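Local coordinates for acRAF (Thiomonas intermedia, PDB 4LOW), which acts as a RuBisCO assembly factor in the alpha-carboxysome and resembles pterin-4a-carbinolamine dehydratases, whose reaction it may or may not catalyse, at residues 9-12 against 17-20; 60-65 against 75-80. All coordinates share one frame; numbering follows the deposited sequence. Where two conformers were deposited one is given.

In the fold
From the N terminus the chain enters strand 10-12, turns and returns along strand 17-23; contact 1 closes this short hairpin at the sheet's outer side. Helix 27-44 and strand 50-53 follow before strand 57-63, which lies beside strand 17-23. After a poorly ordered turn, helix 72-84 comes back over the sheet, and contact 2 closes that loop. The two closures run in series, neither inside the other, yet their centres are only about 9 Å apart. Backbone pairing of Leu18 with Leu62 and Lys20 with Ile60 knits them together, and Trp9 of contact 1 packs on Ala78 of contact 2, so hairpin, central strand and C-terminal helix share one core.

Contact 1: 9-12 against 17-20; sequences WREQ and MLFK
Trp9 and Lys20 form the tight end of this antiparallel hairpin. The lysine chain crosses the indole at about a right angle, its CB over one face of the six-membered ring, 3.5 Å from the centroid, in a CH-pi contact. CG of Lys20 stands anti to the backbone N (chi1 -174°) and the chain is extended from there, which carries CD across the pyrrole side, 3.5 Å from Trp9 NE1. The backbone of Leu18 and Phe19 meets the edge of the same ring, and Leu18 CB packs 3.9 Å from Trp9 CE3. The strands are stitched by paired hydrogen bonds at Arg10-Phe19 and Gln12-Met17; Arg10 N to Phe19 O is short (2.8 Å) and nearly straight at 172°. Between them, at the non-hydrogen-bonded pair Glu11-Leu18, Glu11 CA sends a CA-H...O contact to Met17 O, 3.3 Å away.

The other side, with Arg10, Gln12, Met17 and Phe19, is looser and partly open to solvent. Here the Gln12 amide lies almost parallel to the Phe19 ring but is shifted toward its root, with NE2 3.5 Å from Phe19 CB. Arg10 NH1 donates to Gln12 OE1 at 2.9 Å, in the guanidinium plane but from above the amide plane, which helps fix the amide's rotation. At the Trp9-Lys20 end, Asp82 OD1 takes both a hydrogen bond from Trp9 NE1 and a salt bridge from Lys20 NZ, and NZ also donates to the backbone carbonyls of His5 and His7 of the histidine tag; the lysine's aliphatic part lies on the indole while Asp82 probably balances the charge at its end.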
# COMPACT_ATOMS: atom_id res chain seq x y z
N TRP A 9 -8.10 -9.27 14.03
CA TRP A 9 -8.53 -8.71 12.78
C TRP A 9 -10.02 -8.40 12.95
O TRP A 9 -10.75 -9.16 13.63
CB TRP A 9 -8.33 -9.71 11.66
CG TRP A 9 -6.91 -9.90 11.27
CD1 TRP A 9 -5.93 -10.52 11.99
CD2 TRP A 9 -6.29 -9.40 10.07
NE1 TRP A 9 -4.73 -10.44 11.32
CE2 TRP A 9 -4.92 -9.74 10.14
CE3 TRP A 9 -6.75 -8.69 8.96
CZ2 TRP A 9 -4.01 -9.39 9.13
CZ3 TRP A 9 -5.85 -8.34 7.96
CH2 TRP A 9 -4.50 -8.70 8.05
N ARG A 10 -10.47 -7.32 12.37
CA ARG A 10 -11.85 -6.87 12.47
C ARG A 10 -12.66 -7.42 11.31
O ARG A 10 -12.26 -7.28 10.15
CB ARG A 10 -11.85 -5.31 12.43
CG ARG A 10 -13.15 -4.70 12.86
CD ARG A 10 -13.02 -3.19 12.83
NE ARG A 10 -14.18 -2.63 13.50
CZ ARG A 10 -15.20 -2.06 12.88
NH1 ARG A 10 -15.17 -1.89 11.56
NH2 ARG A 10 -16.23 -1.62 13.57
N GLU A 11 -13.82 -8.00 11.59
CA GLU A 11 -14.70 -8.46 10.52
C GLU A 11 -15.65 -7.30 10.22
O GLU A 11 -16.29 -6.78 11.15
CB GLU A 11 -15.45 -9.75 10.93
CG GLU A 11 -15.98 -10.53 9.74
CD GLU A 11 -16.48 -11.94 10.00
OE1 GLU A 11 -15.94 -12.62 10.89
OE2 GLU A 11 -17.38 -12.38 9.24
N GLN A 12 -15.68 -6.83 8.97
CA GLN A 12 -16.47 -5.66 8.56
C GLN A 12 -16.94 -5.72 7.10
O GLN A 12 -16.34 -6.41 6.29
CB GLN A 12 -15.63 -4.39 8.79
CG GLN A 12 -14.38 -4.28 7.90
CD GLN A 12 -13.57 -3.08 8.27
OE1 GLN A 12 -13.38 -2.78 9.44
NE2 GLN A 12 -12.96 -2.44 7.28
N MET A 17 -15.26 -8.89 5.16
CA MET A 17 -13.83 -8.71 4.94
C MET A 17 -13.17 -8.80 6.28
O MET A 17 -13.85 -8.67 7.31
CB MET A 17 -13.50 -7.36 4.29
CG MET A 17 -14.00 -7.24 2.85
SD MET A 17 -14.08 -5.54 2.29
CE MET A 17 -15.57 -4.96 3.17
N LEU A 18 -11.86 -9.06 6.29
CA LEU A 18 -11.08 -8.97 7.52
C LEU A 18 -10.20 -7.72 7.36
O LEU A 18 -9.57 -7.54 6.32
CB LEU A 18 -10.16 -10.16 7.73
CG LEU A 18 -10.86 -11.46 8.08
CD1 LEU A 18 -9.88 -12.61 8.06
CD2 LEU A 18 -11.61 -11.35 9.44
N PHE A 19 -10.12 -6.88 8.41
CA PHE A 19 -9.38 -5.64 8.32
C PHE A 19 -8.42 -5.57 9.51
O PHE A 19 -8.83 -5.86 10.65
CB PHE A 19 -10.35 -4.43 8.36
CG PHE A 19 -9.63 -3.11 8.57
CD1 PHE A 19 -9.07 -2.44 7.49
CD2 PHE A 19 -9.45 -2.59 9.84
CE1 PHE A 19 -8.28 -1.31 7.70
CE2 PHE A 19 -8.62 -1.50 10.04
CZ PHE A 19 -8.04 -0.87 8.97
N LYS A 20 -7.18 -5.09 9.30
CA LYS A 20 -6.34 -4.82 10.45
C LYS A 20 -5.36 -3.73 10.11
O LYS A 20 -4.79 -3.69 9.02
CB LYS A 20 -5.59 -6.07 10.92
CG LYS A 20 -4.81 -5.89 12.22
CD LYS A 20 -4.38 -7.25 12.76
CE LYS A 20 -3.40 -7.09 13.89
NZ LYS A 20 -3.05 -8.45 14.43

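Contact 2: 60-65 against 75-80; sequences ITLDAA and RAFAAR. With FMT (formic acid), chain F.
Leu62 reaches from its strand toward the helix and divides its two methyls between neighbouring helix residues. CD1 meets the methyl of Ala78, 3.7 Å from its CB, and also lies near Ala78 CA. CD2 turns to Phe77, 3.9 Å from CD1 of that ring. The leucine and phenylalanine side chains cross obliquely, with the CD1-CE1 side of the ring nearest the methyl. The leucine's CG sits anti to its carbonyl carbon, beside the backbone N (chi1 -53°), and this directs the forked end at the helix. On Phe77, CG is instead anti to the backbone N (chi1 -174°), which brings that side of the ring to Leu62 CD2, while Ser41 and Thr44 of helix 27-44 also touch it.

These three buried residues join strand 57-63 to helix 72-84 in the alpha/beta fold of the pterin-4a-carbinolamine dehydratase family, where helices pack on one face of an antiparallel sheet. Trp9, just before strand 10-12, also touches Ala78. Cutting Leu62 back to an alanine is likely to leave the Phe77 ring and the Ala78 methyl without their shared apolar partner, opening a gap between strand and helix.

One turn before Ala79, Arg75 CG, CD and the guanidinium run beside a formic acid molecule, probably from the crystallisation liquor. Arg75 NH1 makes a weak hydrogen bond of 3.4 Å to its O2, which lies at the edge of the guanidinium plane; NH2 of the same group forms a salt bridge with Glu11, linking the helix to strand 10-12.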
# COMPACT_ATOMS: atom_id res chain seq x y z
N ILE A 60 -4.53 -3.41 6.19
CA ILE A 60 -4.73 -4.51 5.25
C ILE A 60 -6.17 -4.97 5.27
O ILE A 60 -6.77 -5.15 6.33
CB ILE A 60 -3.80 -5.66 5.67
CG1 ILE A 60 -2.34 -5.16 5.68
CG2 ILE A 60 -3.98 -6.87 4.72
CD1 ILE A 60 -1.37 -6.15 6.22
N THR A 61 -6.73 -5.21 4.08
CA THR A 61 -8.08 -5.70 3.92
C THR A 61 -8.04 -7.01 3.18
O THR A 61 -7.47 -7.07 2.09
CB THR A 61 -8.91 -4.69 3.11
OG1 THR A 61 -8.86 -3.45 3.78
CG2 THR A 61 -10.35 -5.12 2.99
N LEU A 62 -8.65 -8.07 3.75
CA LEU A 62 -8.67 -9.38 3.10
C LEU A 62 -10.10 -9.67 2.73
O LEU A 62 -11.00 -9.47 3.55
CB LEU A 62 -8.18 -10.48 4.06
CG LEU A 62 -6.84 -10.24 4.71
CD1 LEU A 62 -6.48 -11.36 5.70
CD2 LEU A 62 -5.71 -10.02 3.69
N ASP A 63 -10.33 -10.17 1.51
CA ASP A 63 -11.69 -10.47 1.08
C ASP A 63 -11.93 -11.93 1.09
O ASP A 63 -10.98 -12.71 1.11
CB ASP A 63 -12.01 -9.85 -0.30
CG ASP A 63 -11.08 -10.16 -1.46
OD1 ASP A 63 -9.98 -10.68 -1.21
OD2 ASP A 63 -11.42 -9.79 -2.61
N ALA A 64 -13.23 -12.30 1.09
CA ALA A 64 -13.71 -13.66 1.08
C ALA A 64 -13.40 -14.28 -0.28
O ALA A 64 -13.65 -13.66 -1.31
CB ALA A 64 -15.21 -13.67 1.34
N ALA A 65 -12.80 -15.49 -0.26
CA ALA A 65 -12.36 -16.24 -1.44
C ALA A 65 -13.48 -16.58 -2.41
O ALA A 65 -14.55 -17.01 -2.00
CB ALA A 65 -11.63 -17.51 -1.01
N ARG A 75 -8.25 -16.67 7.12
CA ARG A 75 -7.76 -16.51 8.48
C ARG A 75 -6.32 -16.99 8.62
O ARG A 75 -5.56 -16.42 9.41
CB ARG A 75 -8.67 -17.23 9.48
CG ARG A 75 -10.09 -16.70 9.46
CD ARG A 75 -10.93 -17.27 10.58
NE ARG A 75 -12.32 -16.81 10.47
CZ ARG A 75 -12.76 -15.62 10.87
NH1 ARG A 75 -11.93 -14.75 11.43
NH2 ARG A 75 -14.03 -15.29 10.70
N ALA A 76 -5.93 -18.04 7.88
CA ALA A 76 -4.53 -18.50 7.97
C ALA A 76 -3.58 -17.46 7.36
O ALA A 76 -2.49 -17.24 7.89
CB ALA A 76 -4.36 -19.84 7.28
N PHE A 77 -4.04 -16.78 6.29
CA PHE A 77 -3.22 -15.71 5.70
C PHE A 77 -3.04 -14.57 6.70
O PHE A 77 -1.93 -14.11 6.95
CB PHE A 77 -3.88 -15.21 4.39
CG PHE A 77 -3.03 -14.21 3.65
CD1 PHE A 77 -3.12 -12.86 3.93
CD2 PHE A 77 -2.11 -14.64 2.70
CE1 PHE A 77 -2.30 -11.93 3.26
CE2 PHE A 77 -1.31 -13.71 2.01
CZ PHE A 77 -1.39 -12.37 2.32
N ALA A 78 -4.15 -14.19 7.35
CA ALA A 78 -4.13 -13.17 8.37
C ALA A 78 -3.14 -13.51 9.50
O ALA A 78 -2.37 -12.66 9.94
CB ALA A 78 -5.53 -12.95 8.92
N ALA A 79 -3.12 -14.77 9.96
CA ALA A 79 -2.21 -15.16 11.01
C ALA A 79 -0.75 -15.12 10.54
O ALA A 79 0.13 -14.79 11.32
CB ALA A 79 -2.56 -16.56 11.50
N ARG A 80 -0.48 -15.46 9.29
CA ARG A 80 0.91 -15.35 8.84
C ARG A 80 1.31 -13.87 8.75
O ARG A 80 2.45 -13.52 9.12
CB ARG A 80 1.14 -16.10 7.54
CG ARG A 80 1.15 -17.62 7.74
CD ARG A 80 0.89 -18.35 6.46
NE ARG A 80 2.08 -18.45 5.63
CZ ARG A 80 2.17 -19.24 4.56
NH1 ARG A 80 1.14 -20.00 4.21
NH2 ARG A 80 3.28 -19.27 3.85
C FMT F . -7.48 -14.57 12.04
O1 FMT F . -6.49 -15.34 12.00
O2 FMT F . -8.68 -15.15 12.38